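Local coordinates for pathogenicity island protein (Staphylococcus aureus subsp. aureus, PDB 3HL6), which is of unknown function but is encoded by a staphylococcal pathogenicity island and belongs to a family of putative mobile pathogenicity island proteins, at residues F114-G117 / L118-A122; M104-Q107 / L108-E112; Y38-P41 / F42-Y46; S67-L70 / A71-K74. All coordinates share one frame; numbering follows the deposited sequence.

Contact 1 (F114-G117 / L118-A122)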
loop_
_atom_site.group_PDB
_atom_site.type_symbol
_atom_site.label_atom_id
_atom_site.label_comp_id
_atom_site.label_asym_id
_atom_site.label_seq_id
_atom_site.Cartn_x
_atom_site.Cartn_y
_atom_site.Cartn_z
ATOM N N PHE B 114 -9.022 -2.878 -26.142
ATOM C CA PHE B 114 -7.817 -2.068 -26.206
ATOM C C PHE B 114 -7.262 -1.940 -27.615
ATOM O O PHE B 114 -6.944 -0.839 -28.046
ATOM C CB PHE B 114 -6.756 -2.632 -25.281
ATOM C CG PHE B 114 -5.556 -1.773 -25.170
ATOM C CD1 PHE B 114 -5.684 -0.394 -25.205
ATOM C CD2 PHE B 114 -4.299 -2.330 -25.045
ATOM C CE1 PHE B 114 -4.575 0.415 -25.102
ATOM C CE2 PHE B 114 -3.191 -1.530 -24.945
ATOM C CZ PHE B 114 -3.325 -0.147 -24.973
ATOM N N MET B 115 -7.138 -3.061 -28.322
ATOM C CA MET B 115 -6.653 -3.031 -29.703
ATOM C C MET B 115 -7.529 -2.121 -30.550
ATOM O O MET B 115 -7.030 -1.263 -31.311
ATOM C CB MET B 115 -6.625 -4.431 -30.311
ATOM C CG MET B 115 -5.418 -5.262 -29.913
ATOM S SD MET B 115 -3.870 -4.317 -29.752
ATOM C CE MET B 115 -3.738 -3.638 -31.391
ATOM N N TYR B 116 -8.840 -2.304 -30.392
ATOM C CA TYR B 116 -9.806 -1.597 -31.216
ATOM C C TYR B 116 -9.618 -0.110 -31.028
ATOM O O TYR B 116 -9.678 0.639 -31.985
ATOM C CB TYR B 116 -11.245 -1.998 -30.872
ATOM C CG TYR B 116 -12.284 -1.101 -31.546
ATOM C CD1 TYR B 116 -12.758 0.057 -30.918
ATOM C CD2 TYR B 116 -12.774 -1.402 -32.823
ATOM C CE1 TYR B 116 -13.694 0.881 -31.542
ATOM C CE2 TYR B 116 -13.708 -0.586 -33.450
ATOM C CZ TYR B 116 -14.166 0.548 -32.805
ATOM O OH TYR B 116 -15.099 1.351 -33.429
ATOM N N GLY B 117 -9.385 0.300 -29.782
ATOM C CA GLY B 117 -9.210 1.704 -29.437
ATOM C C GLY B 117 -7.909 2.273 -29.959
ATOM O O GLY B 117 -7.830 3.448 -30.291
ATOM N N LEU B 118 -6.882 1.433 -30.027
ATOM C CA LEU B 118 -5.622 1.827 -30.637
ATOM C C LEU B 118 -5.763 2.052 -32.144
ATOM O O LEU B 118 -5.309 3.077 -32.664
ATOM C CB LEU B 118 -4.522 0.805 -30.330
ATOM C CG LEU B 118 -3.942 0.905 -28.908
ATOM C CD1 LEU B 118 -3.296 -0.374 -28.457
ATOM C CD2 LEU B 118 -2.986 2.064 -28.802
ATOM N N GLN B 119 -6.389 1.099 -32.832
ATOM C CA GLN B 119 -6.839 1.291 -34.204
ATOM C C GLN B 119 -7.391 2.684 -34.380
ATOM O O GLN B 119 -6.843 3.524 -35.104
ATOM C CB GLN B 119 -7.981 0.343 -34.495
ATOM C CG GLN B 119 -7.621 -0.957 -35.137
ATOM C CD GLN B 119 -8.694 -1.372 -36.111
ATOM O OE1 GLN B 119 -9.002 -2.555 -36.274
ATOM N NE2 GLN B 119 -9.291 -0.384 -36.757
ATOM N N THR B 120 -8.505 2.892 -33.693
ATOM C CA THR B 120 -9.314 4.098 -33.748
ATOM C C THR B 120 -8.568 5.366 -33.331
ATOM O O THR B 120 -8.988 6.475 -33.626
ATOM C CB THR B 120 -10.525 3.900 -32.825
ATOM O OG1 THR B 120 -11.384 2.924 -33.412
ATOM C CG2 THR B 120 -11.284 5.194 -32.640
ATOM N N TYR B 121 -7.463 5.205 -32.628
ATOM C CA TYR B 121 -6.696 6.359 -32.213
ATOM C C TYR B 121 -6.188 7.112 -33.427
ATOM O O TYR B 121 -6.275 8.341 -33.493
ATOM C CB TYR B 121 -5.512 5.939 -31.360
ATOM C CG TYR B 121 -5.007 7.044 -30.475
ATOM C CD1 TYR B 121 -3.758 7.640 -30.703
ATOM C CD2 TYR B 121 -5.773 7.493 -29.407
ATOM C CE1 TYR B 121 -3.302 8.652 -29.884
ATOM C CE2 TYR B 121 -5.326 8.502 -28.579
ATOM C CZ TYR B 121 -4.093 9.078 -28.821
ATOM O OH TYR B 121 -3.659 10.081 -27.991
ATOM N N ALA B 122 -5.669 6.377 -34.403
ATOM C CA ALA B 122 -5.284 7.017 -35.644
ATOM C C ALA B 122 -5.619 6.188 -36.883
ATOM O O ALA B 122 -6.530 6.543 -37.638
ATOM C CB ALA B 122 -3.813 7.368 -35.602
#

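Contact 2 (M104-Q107 / L108-E112)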
loop_
_atom_site.group_PDB
_atom_site.type_symbol
_atom_site.label_atom_id
_atom_site.label_comp_id
_atom_site.label_asym_id
_atom_site.label_seq_id
_atom_site.Cartn_x
_atom_site.Cartn_y
_atom_site.Cartn_z
ATOM N N MET B 104 -0.701 -8.028 -16.358
ATOM C CA MET B 104 -0.319 -6.926 -17.235
ATOM C C MET B 104 -0.255 -7.412 -18.681
ATOM O O MET B 104 -0.726 -6.741 -19.586
ATOM C CB MET B 104 0.990 -6.290 -16.763
ATOM C CG MET B 104 1.490 -5.177 -17.627
ATOM S SD MET B 104 3.075 -4.434 -17.167
ATOM C CE MET B 104 3.099 -3.156 -18.399
ATOM N N ALA B 105 0.304 -8.606 -18.886
ATOM C CA ALA B 105 0.382 -9.229 -20.209
ATOM C C ALA B 105 -0.998 -9.401 -20.835
ATOM O O ALA B 105 -1.202 -9.169 -22.037
ATOM C CB ALA B 105 1.085 -10.578 -20.110
ATOM N N SER B 106 -1.944 -9.818 -20.004
ATOM C CA SER B 106 -3.355 -9.870 -20.390
ATOM C C SER B 106 -3.847 -8.549 -20.900
ATOM O O SER B 106 -4.289 -8.457 -22.032
ATOM C CB SER B 106 -4.195 -10.269 -19.197
ATOM O OG SER B 106 -5.314 -10.976 -19.653
ATOM N N GLN B 107 -3.747 -7.511 -20.071
ATOM C CA GLN B 107 -4.239 -6.195 -20.464
ATOM C C GLN B 107 -3.571 -5.653 -21.708
ATOM O O GLN B 107 -4.167 -4.883 -22.449
ATOM C CB GLN B 107 -4.060 -5.187 -19.340
ATOM C CG GLN B 107 -4.887 -5.496 -18.141
ATOM C CD GLN B 107 -6.357 -5.553 -18.460
ATOM O OE1 GLN B 107 -6.875 -4.751 -19.245
ATOM N NE2 GLN B 107 -7.049 -6.505 -17.853
ATOM N N LEU B 108 -2.320 -6.030 -21.914
ATOM C CA LEU B 108 -1.527 -5.520 -23.009
ATOM C C LEU B 108 -1.770 -6.332 -24.289
ATOM O O LEU B 108 -1.881 -5.766 -25.384
ATOM C CB LEU B 108 -0.064 -5.567 -22.591
ATOM C CG LEU B 108 1.096 -4.935 -23.345
ATOM C CD1 LEU B 108 0.739 -3.605 -23.963
ATOM C CD2 LEU B 108 2.230 -4.759 -22.358
ATOM N N PHE B 109 -1.888 -7.647 -24.160
ATOM C CA PHE B 109 -1.872 -8.513 -25.328
ATOM C C PHE B 109 -3.167 -9.264 -25.607
ATOM O O PHE B 109 -3.366 -9.755 -26.710
ATOM C CB PHE B 109 -0.786 -9.571 -25.156
ATOM C CG PHE B 109 0.590 -9.021 -25.089
ATOM C CD1 PHE B 109 0.998 -8.043 -25.974
ATOM C CD2 PHE B 109 1.477 -9.481 -24.129
ATOM C CE1 PHE B 109 2.292 -7.550 -25.926
ATOM C CE2 PHE B 109 2.768 -8.992 -24.065
ATOM C CZ PHE B 109 3.180 -8.023 -24.959
ATOM N N GLU B 110 -4.030 -9.393 -24.611
ATOM C CA GLU B 110 -5.293 -10.080 -24.804
ATOM C C GLU B 110 -6.521 -9.189 -24.627
ATOM O O GLU B 110 -7.568 -9.662 -24.207
ATOM C CB GLU B 110 -5.395 -11.242 -23.826
ATOM C CG GLU B 110 -4.394 -12.332 -24.072
ATOM C CD GLU B 110 -4.485 -13.416 -23.037
ATOM O OE1 GLU B 110 -5.033 -13.124 -21.929
ATOM O OE2 GLU B 110 -4.005 -14.551 -23.322
ATOM N N ASP B 111 -6.407 -7.902 -24.914
ATOM C CA ASP B 111 -7.570 -7.034 -24.852
ATOM C C ASP B 111 -7.879 -6.556 -26.246
ATOM O O ASP B 111 -7.202 -5.676 -26.781
ATOM C CB ASP B 111 -7.315 -5.842 -23.934
ATOM C CG ASP B 111 -8.604 -5.177 -23.459
ATOM O OD1 ASP B 111 -9.508 -4.917 -24.273
ATOM O OD2 ASP B 111 -8.706 -4.893 -22.256
ATOM N N GLU B 112 -8.907 -7.137 -26.843
ATOM C CA GLU B 112 -9.347 -6.687 -28.147
ATOM C C GLU B 112 -10.034 -5.313 -28.084
ATOM O O GLU B 112 -9.996 -4.566 -29.040
ATOM C CB GLU B 112 -10.274 -7.713 -28.754
ATOM C CG GLU B 112 -11.611 -7.676 -28.096
ATOM C CD GLU B 112 -12.379 -8.936 -28.319
ATOM O OE1 GLU B 112 -13.171 -8.936 -29.290
ATOM O OE2 GLU B 112 -12.178 -9.909 -27.537
#

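Contact 3 (Y38-P41 / F42-Y46)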
loop_
_atom_site.group_PDB
_atom_site.type_symbol
_atom_site.label_atom_id
_atom_site.label_comp_id
_atom_site.label_asym_id
_atom_site.label_seq_id
_atom_site.Cartn_x
_atom_site.Cartn_y
_atom_site.Cartn_z
ATOM N N TYR B 38 15.562 4.929 -8.738
ATOM C CA TYR B 38 16.794 4.287 -9.097
ATOM C C TYR B 38 16.625 2.830 -9.539
ATOM O O TYR B 38 16.070 2.012 -8.821
ATOM C CB TYR B 38 17.845 4.447 -8.005
ATOM C CG TYR B 38 19.199 4.199 -8.592
ATOM C CD1 TYR B 38 19.780 5.125 -9.464
ATOM C CD2 TYR B 38 19.872 3.006 -8.340
ATOM C CE1 TYR B 38 21.025 4.879 -10.046
ATOM C CE2 TYR B 38 21.110 2.750 -8.905
ATOM C CZ TYR B 38 21.676 3.686 -9.759
ATOM O OH TYR B 38 22.899 3.410 -10.312
ATOM N N ASN B 39 17.108 2.530 -10.746
ATOM C CA ASN B 39 17.060 1.188 -11.332
ATOM C C ASN B 39 15.616 0.675 -11.482
ATOM O O ASN B 39 15.287 -0.466 -11.155
ATOM C CB ASN B 39 17.953 0.217 -10.541
ATOM C CG ASN B 39 19.237 -0.190 -11.307
ATOM O OD1 ASN B 39 19.481 0.230 -12.440
ATOM N ND2 ASN B 39 20.052 -1.022 -10.673
ATOM N N ASP B 40 14.760 1.564 -11.967
ATOM C CA ASP B 40 13.395 1.270 -12.347
ATOM C C ASP B 40 13.453 0.465 -13.617
ATOM O O ASP B 40 13.841 1.000 -14.649
ATOM C CB ASP B 40 12.712 2.599 -12.656
ATOM C CG ASP B 40 11.224 2.464 -12.934
ATOM O OD1 ASP B 40 10.724 1.324 -13.090
ATOM O OD2 ASP B 40 10.567 3.529 -12.996
ATOM N N PRO B 41 13.021 -0.801 -13.583
ATOM C CA PRO B 41 13.224 -1.539 -14.809
ATOM C C PRO B 41 12.367 -1.000 -15.953
ATOM O O PRO B 41 12.524 -1.446 -17.075
ATOM C CB PRO B 41 12.802 -2.964 -14.444
ATOM C CG PRO B 41 11.877 -2.836 -13.309
ATOM C CD PRO B 41 12.309 -1.589 -12.557
ATOM N N PHE B 42 11.471 -0.052 -15.683
ATOM C CA PHE B 42 10.520 0.402 -16.684
ATOM C C PHE B 42 10.862 1.818 -17.012
ATOM O O PHE B 42 10.289 2.402 -17.929
ATOM C CB PHE B 42 9.083 0.385 -16.132
ATOM C CG PHE B 42 8.364 -0.923 -16.317
ATOM C CD1 PHE B 42 7.789 -1.244 -17.528
ATOM C CD2 PHE B 42 8.253 -1.810 -15.273
ATOM C CE1 PHE B 42 7.116 -2.440 -17.700
ATOM C CE2 PHE B 42 7.573 -3.023 -15.429
ATOM C CZ PHE B 42 7.008 -3.335 -16.647
ATOM N N ASP B 43 11.774 2.381 -16.221
ATOM C CA ASP B 43 12.456 3.597 -16.583
ATOM C C ASP B 43 11.498 4.773 -16.723
ATOM O O ASP B 43 11.502 5.489 -17.726
ATOM C CB ASP B 43 13.146 3.372 -17.897
ATOM C CG ASP B 43 14.376 4.212 -18.052
ATOM O OD1 ASP B 43 14.534 5.211 -17.306
ATOM O OD2 ASP B 43 15.179 3.847 -18.941
ATOM N N MET B 44 10.668 4.982 -15.717
ATOM C CA MET B 44 9.594 5.941 -15.863
ATOM C C MET B 44 10.079 7.289 -15.393
ATOM O O MET B 44 10.920 7.373 -14.493
ATOM C CB MET B 44 8.363 5.508 -15.059
ATOM C CG MET B 44 7.643 4.304 -15.638
ATOM S SD MET B 44 6.485 3.625 -14.430
ATOM C CE MET B 44 5.787 2.219 -15.291
ATOM N N VAL B 45 9.544 8.342 -15.996
ATOM C CA VAL B 45 9.642 9.681 -15.435
ATOM C C VAL B 45 8.348 10.016 -14.680
ATOM O O VAL B 45 7.248 9.939 -15.241
ATOM C CB VAL B 45 9.901 10.705 -16.575
ATOM C CG1 VAL B 45 9.853 12.153 -16.062
ATOM C CG2 VAL B 45 11.230 10.400 -17.252
ATOM N N TYR B 46 8.471 10.374 -13.407
ATOM C CA TYR B 46 7.274 10.633 -12.587
ATOM C C TYR B 46 7.105 12.107 -12.306
ATOM O O TYR B 46 8.055 12.789 -11.950
ATOM C CB TYR B 46 7.336 9.895 -11.244
ATOM C CG TYR B 46 7.633 8.422 -11.363
ATOM C CD1 TYR B 46 8.952 7.964 -11.392
ATOM C CD2 TYR B 46 6.599 7.480 -11.452
ATOM C CE1 TYR B 46 9.233 6.617 -11.496
ATOM C CE2 TYR B 46 6.876 6.119 -11.553
ATOM C CZ TYR B 46 8.199 5.700 -11.583
ATOM O OH TYR B 46 8.506 4.357 -11.685
HETATM O O HOH W 1 8.009 1.426 -12.590
#

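Contact 4 (S67-L70 / A71-K74)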
loop_
_atom_site.group_PDB
_atom_site.type_symbol
_atom_site.label_atom_id
_atom_site.label_comp_id
_atom_site.label_asym_id
_atom_site.label_seq_id
_atom_site.Cartn_x
_atom_site.Cartn_y
_atom_site.Cartn_z
ATOM N N SER B 67 1.525 12.263 -20.658
ATOM C CA SER B 67 1.796 11.319 -19.574
ATOM C C SER B 67 0.526 10.592 -19.094
ATOM O O SER B 67 -0.550 10.820 -19.626
ATOM C CB SER B 67 2.456 12.040 -18.410
ATOM O OG SER B 67 3.757 11.540 -18.231
ATOM N N PHE B 68 0.661 9.728 -18.090
ATOM C CA PHE B 68 -0.451 8.895 -17.643
ATOM C C PHE B 68 -0.611 8.951 -16.143
ATOM O O PHE B 68 0.348 8.781 -15.407
ATOM C CB PHE B 68 -0.269 7.458 -18.132
ATOM C CG PHE B 68 0.057 7.384 -19.585
ATOM C CD1 PHE B 68 -0.965 7.324 -20.523
ATOM C CD2 PHE B 68 1.395 7.479 -20.019
ATOM C CE1 PHE B 68 -0.665 7.315 -21.868
ATOM C CE2 PHE B 68 1.714 7.454 -21.353
ATOM C CZ PHE B 68 0.699 7.375 -22.290
ATOM N N GLU B 69 -1.837 9.208 -15.706
ATOM C CA GLU B 69 -2.153 9.346 -14.311
ATOM C C GLU B 69 -1.966 8.046 -13.533
ATOM O O GLU B 69 -2.589 7.035 -13.850
ATOM C CB GLU B 69 -3.610 9.801 -14.173
ATOM C CG GLU B 69 -4.120 9.779 -12.739
ATOM C CD GLU B 69 -5.352 10.615 -12.548
ATOM O OE1 GLU B 69 -6.149 10.300 -11.614
ATOM O OE2 GLU B 69 -5.518 11.586 -13.320
ATOM N N LEU B 70 -1.153 8.092 -12.488
ATOM C CA LEU B 70 -0.990 6.958 -11.582
ATOM C C LEU B 70 -1.919 7.033 -10.395
ATOM O O LEU B 70 -2.308 6.000 -9.852
ATOM C CB LEU B 70 0.419 6.900 -11.025
ATOM C CG LEU B 70 1.512 6.310 -11.902
ATOM C CD1 LEU B 70 2.704 5.982 -10.990
ATOM C CD2 LEU B 70 1.048 5.075 -12.666
ATOM N N ALA B 71 -2.236 8.257 -9.974
ATOM C CA ALA B 71 -2.907 8.485 -8.702
ATOM C C ALA B 71 -3.564 9.863 -8.619
ATOM O O ALA B 71 -3.018 10.861 -9.103
ATOM C CB ALA B 71 -1.948 8.275 -7.557
ATOM N N SER B 72 -4.747 9.914 -8.003
ATOM C CA SER B 72 -5.256 11.187 -7.494
ATOM C C SER B 72 -5.613 11.027 -6.029
ATOM O O SER B 72 -5.590 9.916 -5.529
ATOM C CB SER B 72 -6.395 11.727 -8.348
ATOM O OG SER B 72 -7.391 10.760 -8.560
ATOM N N PRO B 73 -5.795 12.136 -5.299
ATOM C CA PRO B 73 -6.097 12.114 -3.871
ATOM C C PRO B 73 -7.146 11.074 -3.455
ATOM O O PRO B 73 -6.978 10.422 -2.418
ATOM C CB PRO B 73 -6.621 13.514 -3.572
ATOM C CG PRO B 73 -6.014 14.388 -4.557
ATOM C CD PRO B 73 -5.387 13.615 -5.741
ATOM N N LYS B 74 -8.208 10.918 -4.231
ATOM C CA LYS B 74 -9.294 10.027 -3.815
ATOM C C LYS B 74 -9.149 8.691 -4.531
ATOM O O LYS B 74 -10.008 7.805 -4.417
ATOM C CB LYS B 74 -10.666 10.658 -4.120
ATOM C CG LYS B 74 -10.975 11.920 -3.311
ATOM C CD LYS B 74 -12.487 12.086 -3.132
ATOM C CE LYS B 74 -13.173 10.701 -2.900
ATOM N NZ LYS B 74 -14.451 10.522 -3.729
#

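Contact 1 (F114-G117 / L118-A122)
Phe114 with Leu118 and Tyr116 with Thr120 form a local contact of two i to i+4 pairs on helix 112-121, the first on an apolar side of the helix and the second on a more polar one. The evidence on the apolar side is a CH-pi contact: Leu118 CD1 stands over one face of the Phe114 ring, 3.6 Å from its centroid and 16° off the ring normal. The ring comes under the methyl because CG of Phe114 is anti to the backbone N (chi1 -173°). Met115 SD reaches the same methyl more loosely, 4.2 Å from Leu118 CD1.

On the polar side, Tyr116 O accepts two bonds from one residue. Thr120 N gives the regular helical bond at 3.1 Å, and Thr120 OG1 adds a second at 3.2 Å to Tyr116 O from the opposite face of the carbonyl plane. The hydroxyl thus turns back onto its own helix, and its oxygen also lies over a face of the Tyr116 ring, 3.6 Å from CE1 of Tyr116.

Phe114 packs on Ile156 and Leu159 of helix 152-163 and on Val180 of helix 171-184, while Leu118 also reaches Phe183 of the latter and Tyr194 of helix 191-208.

Contact 2 (M104-Q107 / L108-E112)
Successive i to i+4 bonds from Leu108 N to Met104 O, from Phe109 N to Ala105 O (2.7 Å) and from Glu110 N to Ser106 O carry the backbone through the last turn of helix 100-109, and Glu110 is the first residue to leave helical torsions.

One side-chain bond spans the same turn. Ser106 OG donates to Glu110 OE1 at 3.1 Å, meeting the carboxylate on its anti side and 22° out of its plane. CG of Glu110 is anti to the carbonyl carbon (chi1 -66°) and the chain is extended beyond it, which carries the carboxylate back alongside the helix to the serine.

The apolar contacts are looser: Ala105 CB lies 4.2 Å from Phe109 CD2, and Met104 CE is 4.4 Å from Leu108 CD2. Gln107 and Asp111 approach with their amide and carboxylate planes 69° apart, Gln107 OE1 lying 3.5 Å from Asp111 OD2, both of them acceptors. Asp111 puts its CB 3.6 Å from Gln107 O, while its OD1 accepts from Phe114 N as the N-cap of the next helix.

Two residues, Glu110 and the N-cap Asp111, separate helix 100-109 from helix 112-121. Met104 and Leu108 pack on Leu159 of helix 152-163; Ala105 touches Leu173 of helix 171-184, and Phe109 leans on Leu204 of helix 191-208, whose Lys205 bonds to Phe109 O.

Contact 3 (Y38-P41 / F42-Y46)
Hydrogen bonds to the Asp40 carboxylate dominate this contact, since both of its oxygens are engaged by the residues that follow. Asp40 OD1 accepts from Phe42 N at 3.0 Å. Asp40 OD2 takes two donors from opposite faces of its plane: Tyr46 OH at 2.6 Å, tilted 39° out of the plane, and Met44 N at 3.1 Å from that oxygen. CG of Asp40 is anti to the backbone N (chi1 -174°), which turns the carboxylate toward the amides of Phe42 and Met44 and the hydroxyl of Tyr46. Its plane lies 10° from that of the Tyr46 ring, and Asp40 OD2 meets the ring at its edge. A water donates to both Asp40 OD1 and Tyr46 OH, closing a second route between the two side chains. Three protein donors and this water would be expected to favour the charged form of the buried aspartate.

Apolar contact is slight, Pro41 CG lying 4.2 Å from Phe42 CD2.

The backbone bond from Asp43 N to Asp40 O, 2.9 Å, belongs to a type I beta turn between antiparallel strands 33-37 and 44-49, with Pro41 and Phe42 at its corners. Asp40, its first residue, adds a side-chain bond to Phe42 N, that of an Asx turn.

Contact 4 (S67-L70 / A71-K74)
A classic beta bulge ends strand 68-71: Leu70 and Ala71 both face Leu53 of the adjoining strand 52-57, and both form backbone hydrogen bonds with it. The torsions agree, Leu70 being near-helical (phi/psi -93°/-31°) and Ala71 extended again. Next to this irregularity, the side chain of Glu69 reaches forward past Ala71 to Ser72. Glu69 OE1 lies 3.3 Å from Ser72 OG, at most a weak hydrogen bond, because the serine's proton has another acceptor within reach.

The path of the glutamate explains the approach. Its CG is anti to the backbone N (chi1 171°) and the chain stays extended beyond that point, so the carboxylate travels alongside the backbone in the direction of the following residues. On the way, Glu69 CG comes within 3.7 Å of Ala71 N and 4.0 Å of Ala71 O, so this methylene lies along the backbone of Ala71. Leu70 CB and Ala71 CB are only loosely in touch at 4.4 Å. Beyond the strand, Pro73 O makes a weak hydrogen bond to Thr22 of the second subunit.

Strand 68-71 is an outermost strand of the five-stranded mixed sheet within this chain, beside strand 52-57. Helix 152-163 lies against it: Leu70 packs on Tyr160, Gln161 bonds to Leu70 O, and Glu157 accepts from Glu69 N. Leu70 also meets Leu17 of helix 13-30.

Contacts 1 and 2 lie on consecutive helices, their centres 13 Å apart, and touch where Phe114 CD2 packs 3.6 Å from Gln107 O. Contact 3 meets contact 2 across the fold, Met104 SD lying 4.1 Å from Phe42 CZ, although their centres are 22 Å apart. Contacts 3 and 4 reach the same sheet, with Tyr46 CD2 at 4.2 Å from Leu70 CD1. These touches form a chain from contact 1 through 2 and 3 to 4, whereas contacts 1 and 4 stay about 7 Å apart at their nearest atoms. Helix 152-163 borders all four contacts. With the function unknown, the contacts are related here by the fold alone.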